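Local atomic coordinates of ribulose-1,5-bisphosphate carboxylase/oxygenase large subunit (Rhodopseudomonas palustris, PDB entry 3QFW), a protein that belongs to the RuBisCO-like proteins, relatives of the carbon-fixing enzyme ribulose-bisphosphate carboxylase, and probably binds magnesium, though its own reaction remains uncertain. Residues B[128-133]-B[334-339]; B[132-137]-B[359-364]. All blocks are in the same frame, centred on the assembly; numbering follows the deposited sequence.

Interaction 1: B[128-133]-B[334-339]; sequences AQSRAL and YGQDVM. With SO4 (sulfate ion), chain H.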
ATOM      1  N   ALA B 128      28.375  11.498  14.192  1.00 32.78           N
ATOM      2  CA  ALA B 128      29.165  10.904  13.116  1.00 33.00           C
ATOM      3  C   ALA B 128      29.503  11.962  12.072  1.00 34.17           C
ATOM      4  O   ALA B 128      28.697  12.264  11.193  1.00 32.84           O
ATOM      5  CB  ALA B 128      28.443   9.726  12.488  1.00 30.87           C
ATOM      6  N   GLN B 129      30.702  12.528  12.179  1.00 35.43           N
ATOM      7  CA  GLN B 129      31.079  13.656  11.337  1.00 32.84           C
ATOM      8  C   GLN B 129      31.250  13.266   9.876  1.00 33.85           C
ATOM      9  O   GLN B 129      30.710  13.923   8.997  1.00 36.64           O
ATOM     10  CB  GLN B 129      32.346  14.351  11.873  1.00 35.50           C
ATOM     11  CG  GLN B 129      32.122  15.105  13.179  1.00 36.08           C
ATOM     12  CD  GLN B 129      33.420  15.623  13.805  1.00 43.19           C
ATOM     13  OE1 GLN B 129      33.865  16.732  13.511  1.00 41.26           O
ATOM     14  NE2 GLN B 129      34.018  14.819  14.681  1.00 42.11           N
ATOM     15  N   SER B 130      31.987  12.193   9.614  1.00 32.74           N
ATOM     16  CA  SER B 130      32.262  11.802   8.237  1.00 31.09           C
ATOM     17  C   SER B 130      32.184  10.295   8.052  1.00 32.24           C
ATOM     18  O   SER B 130      31.954   9.812   6.943  1.00 33.18           O
ATOM     19  CB  SER B 130      33.651  12.289   7.813  1.00 35.20           C
ATOM     20  OG  SER B 130      34.643  11.506   8.450  1.00 35.39           O
ATOM     21  N   ARG B 131      32.384   9.557   9.137  1.00 31.29           N
ATOM     22  CA  ARG B 131      32.333   8.105   9.088  1.00 34.62           C
ATOM     23  C   ARG B 131      30.935   7.634   8.719  1.00 31.87           C
ATOM     24  O   ARG B 131      29.968   8.383   8.855  1.00 27.92           O
ATOM     25  CB  ARG B 131      32.701   7.524  10.451  1.00 32.16           C
ATOM     26  CG  ARG B 131      31.733   7.923  11.560  1.00 31.18           C
ATOM     27  CD  ARG B 131      31.991   7.132  12.829  1.00 34.01           C
ATOM     28  NE  ARG B 131      31.171   7.570  13.958  1.00 30.17           N
ATOM     29  CZ  ARG B 131      29.925   7.160  14.184  1.00 35.78           C
ATOM     30  NH1 ARG B 131      29.341   6.316  13.340  1.00 33.49           N
ATOM     31  NH2 ARG B 131      29.258   7.605  15.243  1.00 32.46           N
ATOM     32  N   ALA B 132      30.838   6.392   8.255  1.00 30.08           N
ATOM     33  CA  ALA B 132      29.539   5.754   8.052  1.00 34.06           C
ATOM     34  C   ALA B 132      28.858   5.593   9.405  1.00 30.44           C
ATOM     35  O   ALA B 132      29.502   5.671  10.453  1.00 30.41           O
ATOM     36  CB  ALA B 132      29.703   4.398   7.369  1.00 30.99           C
ATOM     37  N   LEU B 133      27.551   5.380   9.394  1.00 30.27           N
ATOM     38  CA  LEU B 133      26.829   5.187  10.642  1.00 29.86           C
ATOM     39  C   LEU B 133      26.430   3.727  10.835  1.00 29.78           C
ATOM     40  O   LEU B 133      26.561   2.907   9.925  1.00 28.69           O
ATOM     41  CB  LEU B 133      25.601   6.102  10.711  1.00 31.76           C
ATOM     42  CG  LEU B 133      25.888   7.578  10.995  1.00 28.56           C
ATOM     43  CD1 LEU B 133      26.586   8.282   9.826  1.00 35.74           C
ATOM     44  CD2 LEU B 133      24.605   8.295  11.360  1.00 29.01           C
ATOM     45  N   TYR B 334      29.187   1.396  -0.905  1.00 29.79           N
ATOM     46  CA  TYR B 334      28.279   2.519  -0.718  1.00 31.11           C
ATOM     47  C   TYR B 334      28.963   3.850  -0.457  1.00 33.31           C
ATOM     48  O   TYR B 334      28.336   4.902  -0.539  1.00 30.79           O
ATOM     49  CB  TYR B 334      27.315   2.227   0.440  1.00 30.98           C
ATOM     50  CG  TYR B 334      26.275   1.164   0.148  1.00 32.64           C
ATOM     51  CD1 TYR B 334      25.215   1.425  -0.713  1.00 33.18           C
ATOM     52  CD2 TYR B 334      26.334  -0.084   0.758  1.00 31.17           C
ATOM     53  CE1 TYR B 334      24.253   0.467  -0.982  1.00 34.40           C
ATOM     54  CE2 TYR B 334      25.366  -1.062   0.495  1.00 31.23           C
ATOM     55  CZ  TYR B 334      24.325  -0.771  -0.378  1.00 34.43           C
ATOM     56  OH  TYR B 334      23.353  -1.717  -0.656  1.00 32.02           O
ATOM     57  N   GLY B 335      30.255   3.823  -0.146  1.00 30.84           N
ATOM     58  CA  GLY B 335      30.882   5.026   0.351  1.00 32.49           C
ATOM     59  C   GLY B 335      30.461   5.168   1.798  1.00 30.32           C
ATOM     60  O   GLY B 335      29.786   4.288   2.332  1.00 32.90           O
ATOM     61  N   GLN B 336      30.835   6.277   2.428  1.00 29.99           N
ATOM     62  CA  GLN B 336      30.631   6.443   3.865  1.00 31.83           C
ATOM     63  C   GLN B 336      29.331   7.158   4.225  1.00 33.71           C
ATOM     64  O   GLN B 336      28.989   7.262   5.400  1.00 30.31           O
ATOM     65  CB  GLN B 336      31.826   7.167   4.500  1.00 32.56           C
ATOM     66  CG  GLN B 336      33.107   6.362   4.465  1.00 34.89           C
ATOM     67  CD  GLN B 336      34.307   7.153   4.955  1.00 37.25           C
ATOM     68  OE1 GLN B 336      34.170   8.090   5.744  1.00 37.95           O
ATOM     69  NE2 GLN B 336      35.489   6.784   4.482  1.00 42.24           N
ATOM     70  N   ASP B 337      28.624   7.658   3.214  1.00 30.97           N
ATOM     71  CA  ASP B 337      27.315   8.273   3.426  1.00 30.40           C
ATOM     72  C   ASP B 337      26.224   7.193   3.434  1.00 32.06           C
ATOM     73  O   ASP B 337      25.396   7.101   2.523  1.00 31.05           O
ATOM     74  CB  ASP B 337      27.024   9.328   2.361  1.00 31.36           C
ATOM     75  CG  ASP B 337      27.777  10.629   2.596  1.00 35.25           C
ATOM     76  OD1 ASP B 337      28.253  10.867   3.729  1.00 34.45           O
ATOM     77  OD2 ASP B 337      27.874  11.425   1.637  1.00 31.39           O
ATOM     78  N   VAL B 338      26.241   6.385   4.486  1.00 30.24           N
ATOM     79  CA  VAL B 338      25.419   5.188   4.575  1.00 27.59           C
ATOM     80  C   VAL B 338      25.304   4.814   6.046  1.00 32.28           C
ATOM     81  O   VAL B 338      26.203   5.110   6.841  1.00 31.42           O
ATOM     82  CB  VAL B 338      26.070   4.024   3.801  1.00 30.60           C
ATOM     83  CG1 VAL B 338      27.385   3.605   4.469  1.00 27.98           C
ATOM     84  CG2 VAL B 338      25.121   2.833   3.685  1.00 28.76           C
ATOM     85  N   MET B 339      24.192   4.192   6.419  1.00 27.75           N
ATOM     86  CA  MET B 339      24.048   3.638   7.766  1.00 30.97           C
ATOM     87  C   MET B 339      23.854   2.121   7.676  1.00 33.58           C
ATOM     88  O   MET B 339      22.825   1.644   7.182  1.00 29.49           O
ATOM     89  CB  MET B 339      22.874   4.299   8.500  1.00 32.78           C
ATOM     90  CG  MET B 339      22.703   3.885   9.970  1.00 31.06           C
ATOM     91  SD  MET B 339      21.653   5.019  10.922  1.00 23.43           S
ATOM     92  CE  MET B 339      20.144   5.006   9.930  1.00 29.69           C
TER
HETATM   93  S   SO4 H 381      34.078  11.004  12.666  1.00 55.67           S
HETATM   94  O1  SO4 H 381      34.679   9.777  13.188  1.00 50.29           O
HETATM   95  O2  SO4 H 381      32.930  11.368  13.509  1.00 41.78           O
HETATM   96  O3  SO4 H 381      33.644  10.809  11.281  1.00 38.77           O
HETATM   97  O4  SO4 H 381      35.068  12.070  12.703  1.00 50.27           O
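Leu133 and Met339 lie side by side as a parallel beta bridge, their side chains on the same face of the sheet. Leu133 N donates to Val338 O over 2.9 Å in an almost straight bond (174° at the hydrogen), and Met339 CA adds a CA-H...O contact to Leu133 O. Met339, whose first torsion is near trans (chi1 -175°), lays CG against Leu133 CB at 3.7 Å before the flexible thioether leads away. Three residues before Met339, Gln336 takes over: its carbonyl O receives a CA-H...O contact from Ala132 CA at 3.1 Å, and its CB rests on Ser130 O. The small Ala132 lets the chains draw together, its CB meeting Val338 CG1 at 3.8 Å. Arg131 runs extended from CG to NE; its NH1 binds Ala132 O at 3.0 Å, on a lone pair but bent (139° at the hydrogen), and NH2 makes a salt bridge to Asp161. A leucine here would probably deprive Asp161 of its charged mate and Ala132 O of a donor. Backbone N-H groups of Gln129, Ser130 and Arg131 grip a sulfate, probably from the crystallisation liquor. The bridge joins the starts of the first and last strands, the closure typical of a TIM barrel.

Interaction 2: B[132-137]-B[359-364]; sequences ALTASA and RFVNKV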
ATOM      1  N   ALA B 132      30.838   6.392   8.255  1.00 30.08           N
ATOM      2  CA  ALA B 132      29.539   5.754   8.052  1.00 34.06           C
ATOM      3  C   ALA B 132      28.858   5.593   9.405  1.00 30.44           C
ATOM      4  O   ALA B 132      29.502   5.671  10.453  1.00 30.41           O
ATOM      5  CB  ALA B 132      29.703   4.398   7.369  1.00 30.99           C
ATOM      6  N   LEU B 133      27.551   5.380   9.394  1.00 30.27           N
ATOM      7  CA  LEU B 133      26.829   5.187  10.642  1.00 29.86           C
ATOM      8  C   LEU B 133      26.430   3.727  10.835  1.00 29.78           C
ATOM      9  O   LEU B 133      26.561   2.907   9.925  1.00 28.69           O
ATOM     10  CB  LEU B 133      25.601   6.102  10.711  1.00 31.76           C
ATOM     11  CG  LEU B 133      25.888   7.578  10.995  1.00 28.56           C
ATOM     12  CD1 LEU B 133      26.586   8.282   9.826  1.00 35.74           C
ATOM     13  CD2 LEU B 133      24.605   8.295  11.360  1.00 29.01           C
ATOM     14  N   THR B 134      25.954   3.416  12.035  1.00 30.53           N
ATOM     15  CA  THR B 134      25.562   2.060  12.389  1.00 29.56           C
ATOM     16  C   THR B 134      24.161   2.034  12.998  1.00 33.41           C
ATOM     17  O   THR B 134      23.742   2.977  13.679  1.00 33.55           O
ATOM     18  CB  THR B 134      26.545   1.431  13.403  1.00 32.32           C
ATOM     19  OG1 THR B 134      26.409   2.086  14.671  1.00 36.30           O
ATOM     20  CG2 THR B 134      27.993   1.564  12.924  1.00 34.07           C
ATOM     21  N   ALA B 135      23.430   0.956  12.739  1.00 29.51           N
ATOM     22  CA  ALA B 135      22.121   0.768  13.353  1.00 29.52           C
ATOM     23  C   ALA B 135      21.921  -0.686  13.730  1.00 30.92           C
ATOM     24  O   ALA B 135      22.549  -1.577  13.151  1.00 32.74           O
ATOM     25  CB  ALA B 135      21.009   1.220  12.397  1.00 30.31           C
ATOM     26  N   SER B 136      21.031  -0.924  14.687  1.00 29.95           N
ATOM     27  CA  SER B 136      20.561  -2.271  14.979  1.00 34.02           C
ATOM     28  C   SER B 136      19.069  -2.263  15.267  1.00 35.24           C
ATOM     29  O   SER B 136      18.485  -1.219  15.573  1.00 37.67           O
ATOM     30  CB  SER B 136      21.301  -2.862  16.177  1.00 35.07           C
ATOM     31  OG  SER B 136      21.112  -4.263  16.240  1.00 38.39           O
ATOM     32  N   ALA B 137      18.450  -3.432  15.170  1.00 35.17           N
ATOM     33  CA  ALA B 137      17.032  -3.542  15.474  1.00 35.19           C
ATOM     34  C   ALA B 137      16.827  -4.302  16.773  1.00 37.31           C
ATOM     35  O   ALA B 137      17.653  -5.137  17.157  1.00 39.58           O
ATOM     36  CB  ALA B 137      16.278  -4.212  14.324  1.00 38.02           C
ATOM     37  N   ARG B 359      32.755  -3.837  18.523  1.00 34.04           N
ATOM     38  CA  ARG B 359      33.602  -4.372  17.468  1.00 37.80           C
ATOM     39  C   ARG B 359      33.144  -3.835  16.124  1.00 39.18           C
ATOM     40  O   ARG B 359      33.941  -3.342  15.332  1.00 35.88           O
ATOM     41  CB  ARG B 359      33.526  -5.899  17.464  1.00 45.74           C
ATOM     42  CG  ARG B 359      34.802  -6.591  17.879  1.00 52.90           C
ATOM     43  CD  ARG B 359      35.784  -6.654  16.721  1.00 57.64           C
ATOM     44  NE  ARG B 359      37.116  -7.069  17.154  1.00 58.27           N
ATOM     45  CZ  ARG B 359      37.451  -8.319  17.457  1.00 64.93           C
ATOM     46  NH1 ARG B 359      36.550  -9.291  17.382  1.00 65.10           N
ATOM     47  NH2 ARG B 359      38.691  -8.599  17.841  1.00 67.91           N
ATOM     48  N   PHE B 360      31.844  -3.944  15.873  1.00 35.83           N
ATOM     49  CA  PHE B 360      31.265  -3.471  14.623  1.00 40.34           C
ATOM     50  C   PHE B 360      31.429  -1.964  14.478  1.00 34.78           C
ATOM     51  O   PHE B 360      31.933  -1.470  13.469  1.00 36.33           O
ATOM     52  CB  PHE B 360      29.787  -3.842  14.557  1.00 37.60           C
ATOM     53  CG  PHE B 360      29.104  -3.376  13.306  1.00 38.31           C
ATOM     54  CD1 PHE B 360      29.020  -4.203  12.200  1.00 43.61           C
ATOM     55  CD2 PHE B 360      28.547  -2.110  13.238  1.00 39.80           C
ATOM     56  CE1 PHE B 360      28.389  -3.771  11.040  1.00 42.06           C
ATOM     57  CE2 PHE B 360      27.910  -1.676  12.081  1.00 38.91           C
ATOM     58  CZ  PHE B 360      27.843  -2.502  10.986  1.00 36.31           C
ATOM     59  N   VAL B 361      30.975  -1.238  15.489  1.00 32.60           N
ATOM     60  CA  VAL B 361      31.077   0.208  15.494  1.00 34.87           C
ATOM     61  C   VAL B 361      32.508   0.686  15.222  1.00 36.68           C
ATOM     62  O   VAL B 361      32.719   1.593  14.413  1.00 36.06           O
ATOM     63  CB  VAL B 361      30.568   0.785  16.826  1.00 35.19           C
ATOM     64  CG1 VAL B 361      31.038   2.221  17.007  1.00 35.17           C
ATOM     65  CG2 VAL B 361      29.057   0.680  16.902  1.00 33.85           C
ATOM     66  N   ASN B 362      33.492   0.079  15.887  1.00 35.13           N
ATOM     67  CA  ASN B 362      34.885   0.487  15.693  1.00 36.77           C
ATOM     68  C   ASN B 362      35.400   0.155  14.304  1.00 34.62           C
ATOM     69  O   ASN B 362      36.183   0.908  13.728  1.00 35.56           O
ATOM     70  CB  ASN B 362      35.803  -0.129  16.760  1.00 37.24           C
ATOM     71  CG  ASN B 362      35.521   0.406  18.146  1.00 42.19           C
ATOM     72  OD1 ASN B 362      35.158   1.572  18.309  1.00 44.44           O
ATOM     73  ND2 ASN B 362      35.676  -0.444  19.157  1.00 44.04           N
ATOM     74  N   LYS B 363      34.959  -0.976  13.766  1.00 36.33           N
ATOM     75  CA  LYS B 363      35.332  -1.363  12.411  1.00 39.91           C
ATOM     76  C   LYS B 363      34.844  -0.306  11.415  1.00 35.35           C
ATOM     77  O   LYS B 363      35.574   0.106  10.502  1.00 33.59           O
ATOM     78  CB  LYS B 363      34.750  -2.738  12.088  1.00 39.88           C
ATOM     79  CG  LYS B 363      34.989  -3.228  10.670  1.00 44.57           C
ATOM     80  CD  LYS B 363      36.320  -3.935  10.517  1.00 42.96           C
ATOM     81  CE  LYS B 363      36.234  -4.978   9.408  1.00 42.48           C
ATOM     82  NZ  LYS B 363      37.567  -5.455   8.955  1.00 51.68           N
ATOM     83  N   VAL B 364      33.620   0.162  11.615  1.00 33.48           N
ATOM     84  CA  VAL B 364      33.053   1.190  10.744  1.00 33.75           C
ATOM     85  C   VAL B 364      33.800   2.520  10.885  1.00 31.66           C
ATOM     86  O   VAL B 364      34.176   3.154   9.896  1.00 32.91           O
ATOM     87  CB  VAL B 364      31.528   1.385  11.013  1.00 35.19           C
ATOM     88  CG1 VAL B 364      30.983   2.550  10.206  1.00 33.43           C
ATOM     89  CG2 VAL B 364      30.767   0.108  10.694  1.00 33.82           C
TER
HETATM   90  O   HOH W   1      33.303   4.961   7.807  1.00 33.32           O
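Strand 133-137 and helix 359-364 run nearly antiparallel, at 158° between their directions, with their axes 8.7 Å apart at the closest approach. Thr134 points at the helix and meets three of its side chains. The methyl CG2 of Thr134 comes to the edge of the Phe360 ring, near its plane, 3.3 Å from Phe360 CE2, a tight fit. Phe360 reaches this far inward because its ring carbon CG stands anti to the backbone N (chi1 179°), and the ring lies with its edge to Thr134; Leu340 and Val327 also pack against it. Such a helix laid over the outside of the parallel strands is the (beta/alpha)8 pattern: helix 353-366, the last of the chain, follows the barrel's last strand and reaches back over the first. On another side of Thr134, Val361 CG2 lies 3.7 Å from OG1, while Val364 CG2 meets the methyl CG2 at 3.8 Å. The second branch of Val364, CG1, packs on Ala132 CB at 3.6 Å, so that its forked shape serves two residues at once. One water links the backbones, accepting from Ala132 N at 2.9 Å and donating to Val364 O at 2.9 Å.

How the interactions relate
Both interactions start from the same stretch of chain, sharing Ala132 and Leu133, and their centres are about 10 Å apart. Interaction 1 is partly buried and mostly backbone in character: a loop pair merging into the sheet through a hydrogen bond and CA-H...O contacts, with charged and polar groups at its outer side. Interaction 2 is buried and relies on carbon-to-carbon packing, including the methyl of Thr134, with no direct hydrogen bond between helix and strand, only a water between their backbones. The alternation of the strand divides the work: Leu133 faces away from helix 353-366, whereas Thr134 faces it. Met339 CG of interaction 1 also packs on Ala135 CB, so the two contacts adjoin.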